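Local structure of transcription factor SPN1 (Saccharomyces cerevisiae, 3NFQ) at residues N76-P87 against E118-Y128. The protein regulates RNA polymerase II transcription and interacts with SPT6; this chain is its conserved central domain. Residues are numbered along the deposited sequence; the frame is centred on the assembly and turned at random.
Sequences NLLQSVRIWLEP and ESGLGRVVIFY
Helices 77-85 and 121-128 run roughly parallel, their axes inclined by 32° and 9.5 Å apart at closest approach, while Q79 and S119 bring their CA atoms to 4.1 Å just before the second helix begins. There the CB of S119 sits against the first helical turn, near the ND2 of N76, and its OG accepts from the N of L121 at 3.1 Å, an ST turn spanning G120, and also bonds the O of H115. The amide of N76 stacks on the carboxylate of E118, planes 24° apart. In R82, CG anti to the backbone N starts the chain towards V124, and bends at chi2 and chi3 bring the guanidinium back to the O of S119, whose placement is less certain and to which NH1 donates, and to E86, whose OE1 makes a salt bridge of 3.1 Å with NH2. Both segments belong to the TFIIS N-terminal-like helical region, whose helix 96-107 touches L78 and L85 through L106 and L102. An alanine at R82 would probably leave E86 without its charged mate and the S119 carbonyl without its NH1 donor, and thin the cover on the CG2 of V124, against which the CG of R82 packs at 3.6 Å. At the far end, the OH of Y128 donates to the O of L85 at 2.6 Å, in the carbonyl plane on a lone pair, and P87 lays its CG over the centre of the F127 ring, a CH-pi contact.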
loop_
_atom_site.group_PDB
_atom_site.type_symbol
_atom_site.label_atom_id
_atom_site.label_comp_id
_atom_site.label_asym_id
_atom_site.label_seq_id
_atom_site.Cartn_x
_atom_site.Cartn_y
_atom_site.Cartn_z
ATOM N N ASN A 76 5.038 -9.986 4.894
ATOM C CA ASN A 76 5.090 -9.267 3.631
ATOM C C ASN A 76 3.752 -8.626 3.273
ATOM O O ASN A 76 3.378 -8.557 2.101
ATOM C CB ASN A 76 5.552 -10.224 2.504
ATOM C CG ASN A 76 6.142 -9.501 1.291
ATOM O OD1 ASN A 76 6.276 -10.096 0.209
ATOM N ND2 ASN A 76 6.526 -8.246 1.463
ATOM N N LEU A 77 3.012 -8.143 4.269
ATOM C CA LEU A 77 1.842 -7.364 3.974
ATOM C C LEU A 77 2.174 -6.109 3.135
ATOM O O LEU A 77 1.356 -5.622 2.358
ATOM C CB LEU A 77 1.152 -6.970 5.268
ATOM C CG LEU A 77 -0.214 -6.271 5.152
ATOM C CD1 LEU A 77 -1.279 -7.133 4.486
ATOM C CD2 LEU A 77 -0.719 -5.798 6.546
ATOM N N LEU A 78 3.380 -5.590 3.268
ATOM C CA LEU A 78 3.763 -4.414 2.443
ATOM C C LEU A 78 3.683 -4.672 0.943
ATOM O O LEU A 78 3.565 -3.774 0.142
ATOM C CB LEU A 78 5.133 -3.923 2.873
ATOM C CG LEU A 78 5.264 -3.306 4.254
ATOM C CD1 LEU A 78 6.713 -2.737 4.487
ATOM C CD2 LEU A 78 4.205 -2.229 4.375
ATOM N N GLN A 79 3.701 -5.937 0.555
ATOM C CA GLN A 79 3.504 -6.259 -0.861
ATOM C C GLN A 79 2.145 -5.810 -1.339
ATOM O O GLN A 79 1.984 -5.294 -2.429
ATOM C CB GLN A 79 3.609 -7.774 -1.090
ATOM C CG GLN A 79 3.863 -8.048 -2.595
ATOM C CD GLN A 79 3.966 -9.531 -2.854
ATOM O OE1 GLN A 79 4.932 -10.004 -3.470
ATOM N NE2 GLN A 79 3.003 -10.271 -2.342
ATOM N N SER A 80 1.134 -6.126 -0.557
ATOM C CA SER A 80 -0.222 -5.685 -0.878
ATOM C C SER A 80 -0.387 -4.163 -0.801
ATOM O O SER A 80 -1.125 -3.615 -1.586
ATOM C CB SER A 80 -1.222 -6.325 0.065
ATOM O OG SER A 80 -1.285 -7.740 -0.133
ATOM N N VAL A 81 0.272 -3.518 0.159
ATOM C CA VAL A 81 0.293 -2.030 0.225
ATOM C C VAL A 81 0.908 -1.476 -1.017
ATOM O O VAL A 81 0.393 -0.551 -1.645
ATOM C CB VAL A 81 1.053 -1.525 1.478
ATOM C CG1 VAL A 81 1.216 0.041 1.460
ATOM C CG2 VAL A 81 0.344 -2.026 2.726
ATOM N N ARG A 82 1.993 -2.097 -1.454
ATOM C CA ARG A 82 2.627 -1.649 -2.646
ATOM C C ARG A 82 1.728 -1.798 -3.842
ATOM O O ARG A 82 1.718 -0.935 -4.725
ATOM C CB ARG A 82 3.867 -2.521 -2.855
ATOM C CG ARG A 82 4.571 -2.236 -4.134
ATOM C CD ARG A 82 5.166 -3.564 -4.554
ATOM N NE ARG A 82 4.442 -4.084 -5.641
ATOM C CZ ARG A 82 4.400 -5.338 -6.088
ATOM N NH1 ARG A 82 5.009 -6.387 -5.537
ATOM N NH2 ARG A 82 3.653 -5.510 -7.156
ATOM N N ILE A 83 0.983 -2.902 -3.909
ATOM C CA ILE A 83 0.049 -3.081 -5.062
ATOM C C ILE A 83 -1.036 -1.979 -5.101
ATOM O O ILE A 83 -1.415 -1.483 -6.169
ATOM C CB ILE A 83 -0.622 -4.476 -4.978
ATOM C CG1 ILE A 83 0.403 -5.521 -5.412
ATOM C CG2 ILE A 83 -1.818 -4.608 -5.964
ATOM C CD1 ILE A 83 -0.006 -6.956 -4.953
ATOM N N TRP A 84 -1.563 -1.604 -3.931
ATOM C CA TRP A 84 -2.477 -0.458 -3.906
ATOM C C TRP A 84 -1.864 0.855 -4.399
ATOM O O TRP A 84 -2.533 1.624 -5.073
ATOM C CB TRP A 84 -3.094 -0.269 -2.508
ATOM C CG TRP A 84 -4.116 -1.277 -2.186
ATOM C CD1 TRP A 84 -4.238 -2.534 -2.706
ATOM C CD2 TRP A 84 -5.155 -1.131 -1.232
ATOM N NE1 TRP A 84 -5.281 -3.192 -2.105
ATOM C CE2 TRP A 84 -5.879 -2.342 -1.217
ATOM C CE3 TRP A 84 -5.566 -0.087 -0.402
ATOM C CZ2 TRP A 84 -6.969 -2.539 -0.427
ATOM C CZ3 TRP A 84 -6.664 -0.292 0.431
ATOM C CH2 TRP A 84 -7.354 -1.497 0.417
ATOM N N LEU A 85 -0.580 1.099 -4.121
ATOM C CA LEU A 85 0.037 2.403 -4.420
ATOM C C LEU A 85 0.572 2.449 -5.839
ATOM O O LEU A 85 0.721 3.525 -6.414
ATOM C CB LEU A 85 1.211 2.610 -3.442
ATOM C CG LEU A 85 0.765 2.998 -2.001
ATOM C CD1 LEU A 85 1.957 3.003 -1.048
ATOM C CD2 LEU A 85 0.055 4.344 -2.035
ATOM N N GLU A 86 0.914 1.292 -6.382
ATOM C CA GLU A 86 1.686 1.312 -7.627
ATOM C C GLU A 86 0.918 1.885 -8.796
ATOM O O GLU A 86 -0.317 1.724 -8.911
ATOM C CB GLU A 86 2.239 -0.102 -7.956
ATOM C CG GLU A 86 1.305 -1.016 -8.633
ATOM C CD GLU A 86 1.777 -2.494 -8.630
ATOM O OE1 GLU A 86 2.962 -2.743 -8.397
ATOM O OE2 GLU A 86 0.946 -3.398 -8.873
ATOM N N PRO A 87 1.643 2.569 -9.697
ATOM C CA PRO A 87 1.001 3.154 -10.848
ATOM C C PRO A 87 0.584 2.089 -11.816
ATOM O O PRO A 87 1.228 1.030 -11.915
ATOM C CB PRO A 87 2.097 4.041 -11.490
ATOM C CG PRO A 87 3.344 3.546 -10.949
ATOM C CD PRO A 87 3.072 2.925 -9.600
ATOM N N GLU A 118 11.607 -7.075 -0.626
ATOM C CA GLU A 118 10.769 -8.237 -0.683
ATOM C C GLU A 118 9.329 -7.877 -1.151
ATOM O O GLU A 118 8.635 -8.651 -1.827
ATOM C CB GLU A 118 10.790 -8.786 0.731
ATOM C CG GLU A 118 9.883 -9.924 1.029
ATOM C CD GLU A 118 9.866 -10.194 2.516
ATOM O OE1 GLU A 118 10.448 -9.351 3.265
ATOM O OE2 GLU A 118 9.268 -11.229 2.933
ATOM N N SER A 119 8.918 -6.660 -0.833
ATOM C CA SER A 119 7.572 -6.212 -1.153
ATOM C C SER A 119 7.489 -5.467 -2.464
ATOM O O SER A 119 6.401 -5.280 -2.997
ATOM C CB SER A 119 7.105 -5.314 -0.006
ATOM O OG SER A 119 7.883 -4.138 0.050
ATOM N N GLY A 120 8.637 -5.035 -2.992
ATOM C CA GLY A 120 8.687 -4.125 -4.137
ATOM C C GLY A 120 8.295 -2.697 -3.809
ATOM O O GLY A 120 8.178 -1.871 -4.696
ATOM N N LEU A 121 8.025 -2.415 -2.531
ATOM C CA LEU A 121 7.581 -1.088 -2.122
ATOM C C LEU A 121 8.653 -0.042 -2.372
ATOM O O LEU A 121 8.333 1.083 -2.658
ATOM C CB LEU A 121 7.155 -1.081 -0.637
ATOM C CG LEU A 121 6.490 0.164 -0.078
ATOM C CD1 LEU A 121 5.158 0.511 -0.797
ATOM C CD2 LEU A 121 6.279 -0.017 1.388
ATOM N N GLY A 122 9.935 -0.420 -2.283
ATOM C CA GLY A 122 11.005 0.577 -2.482
ATOM C C GLY A 122 10.864 1.260 -3.823
ATOM O O GLY A 122 10.930 2.488 -3.894
ATOM N N ARG A 123 10.746 0.493 -4.918
ATOM C CA ARG A 123 10.707 1.145 -6.230
ATOM C C ARG A 123 9.465 1.941 -6.478
ATOM O O ARG A 123 9.512 2.914 -7.195
ATOM C CB ARG A 123 10.952 0.206 -7.412
ATOM C CG ARG A 123 10.130 -1.014 -7.448
ATOM C CD ARG A 123 10.925 -2.195 -8.263
ATOM N NE ARG A 123 11.751 -1.657 -9.346
ATOM C CZ ARG A 123 11.235 -1.159 -10.466
ATOM N NH1 ARG A 123 9.913 -1.166 -10.595
ATOM N NH2 ARG A 123 12.016 -0.646 -11.434
ATOM N N VAL A 124 8.377 1.562 -5.816
ATOM C CA VAL A 124 7.105 2.329 -5.897
ATOM C C VAL A 124 7.205 3.671 -5.114
ATOM O O VAL A 124 6.838 4.731 -5.629
ATOM C CB VAL A 124 5.908 1.463 -5.459
ATOM C CG1 VAL A 124 4.643 2.347 -5.436
ATOM C CG2 VAL A 124 5.654 0.297 -6.528
ATOM N N VAL A 125 7.786 3.635 -3.922
ATOM C CA VAL A 125 7.958 4.870 -3.132
ATOM C C VAL A 125 8.926 5.817 -3.867
ATOM O O VAL A 125 8.702 7.048 -3.934
ATOM C CB VAL A 125 8.381 4.563 -1.651
ATOM C CG1 VAL A 125 8.702 5.866 -0.855
ATOM C CG2 VAL A 125 7.265 3.807 -0.963
ATOM N N ILE A 126 9.969 5.266 -4.482
ATOM C CA ILE A 126 10.844 6.103 -5.304
ATOM C C ILE A 126 10.046 6.784 -6.437
ATOM O O ILE A 126 10.198 7.982 -6.689
ATOM C CB ILE A 126 12.062 5.290 -5.850
ATOM C CG1 ILE A 126 13.013 4.953 -4.687
ATOM C CG2 ILE A 126 12.808 6.101 -6.966
ATOM C CD1 ILE A 126 14.065 3.902 -4.955
ATOM N N PHE A 127 9.181 6.030 -7.121
ATOM C CA PHE A 127 8.356 6.574 -8.173
ATOM C C PHE A 127 7.514 7.775 -7.651
ATOM O O PHE A 127 7.337 8.803 -8.328
ATOM C CB PHE A 127 7.415 5.461 -8.721
ATOM C CG PHE A 127 6.345 5.979 -9.649
ATOM C CD1 PHE A 127 6.549 6.090 -11.027
ATOM C CD2 PHE A 127 5.128 6.397 -9.147
ATOM C CE1 PHE A 127 5.547 6.619 -11.884
ATOM C CE2 PHE A 127 4.144 6.898 -10.003
ATOM C CZ PHE A 127 4.332 7.011 -11.332
ATOM N N TYR A 128 7.032 7.663 -6.422
ATOM C CA TYR A 128 6.229 8.777 -5.839
ATOM C C TYR A 128 7.090 10.069 -5.663
ATOM O O TYR A 128 6.569 11.191 -5.739
ATOM C CB TYR A 128 5.642 8.346 -4.508
ATOM C CG TYR A 128 4.254 7.747 -4.713
ATOM C CD1 TYR A 128 4.122 6.449 -5.197
ATOM C CD2 TYR A 128 3.081 8.473 -4.433
ATOM C CE1 TYR A 128 2.837 5.861 -5.404
ATOM C CE2 TYR A 128 1.785 7.882 -4.624
ATOM C CZ TYR A 128 1.692 6.560 -5.121
ATOM O OH TYR A 128 0.490 5.918 -5.364
HETATM O O HOH W 1 7.151 -8.231 -4.282
#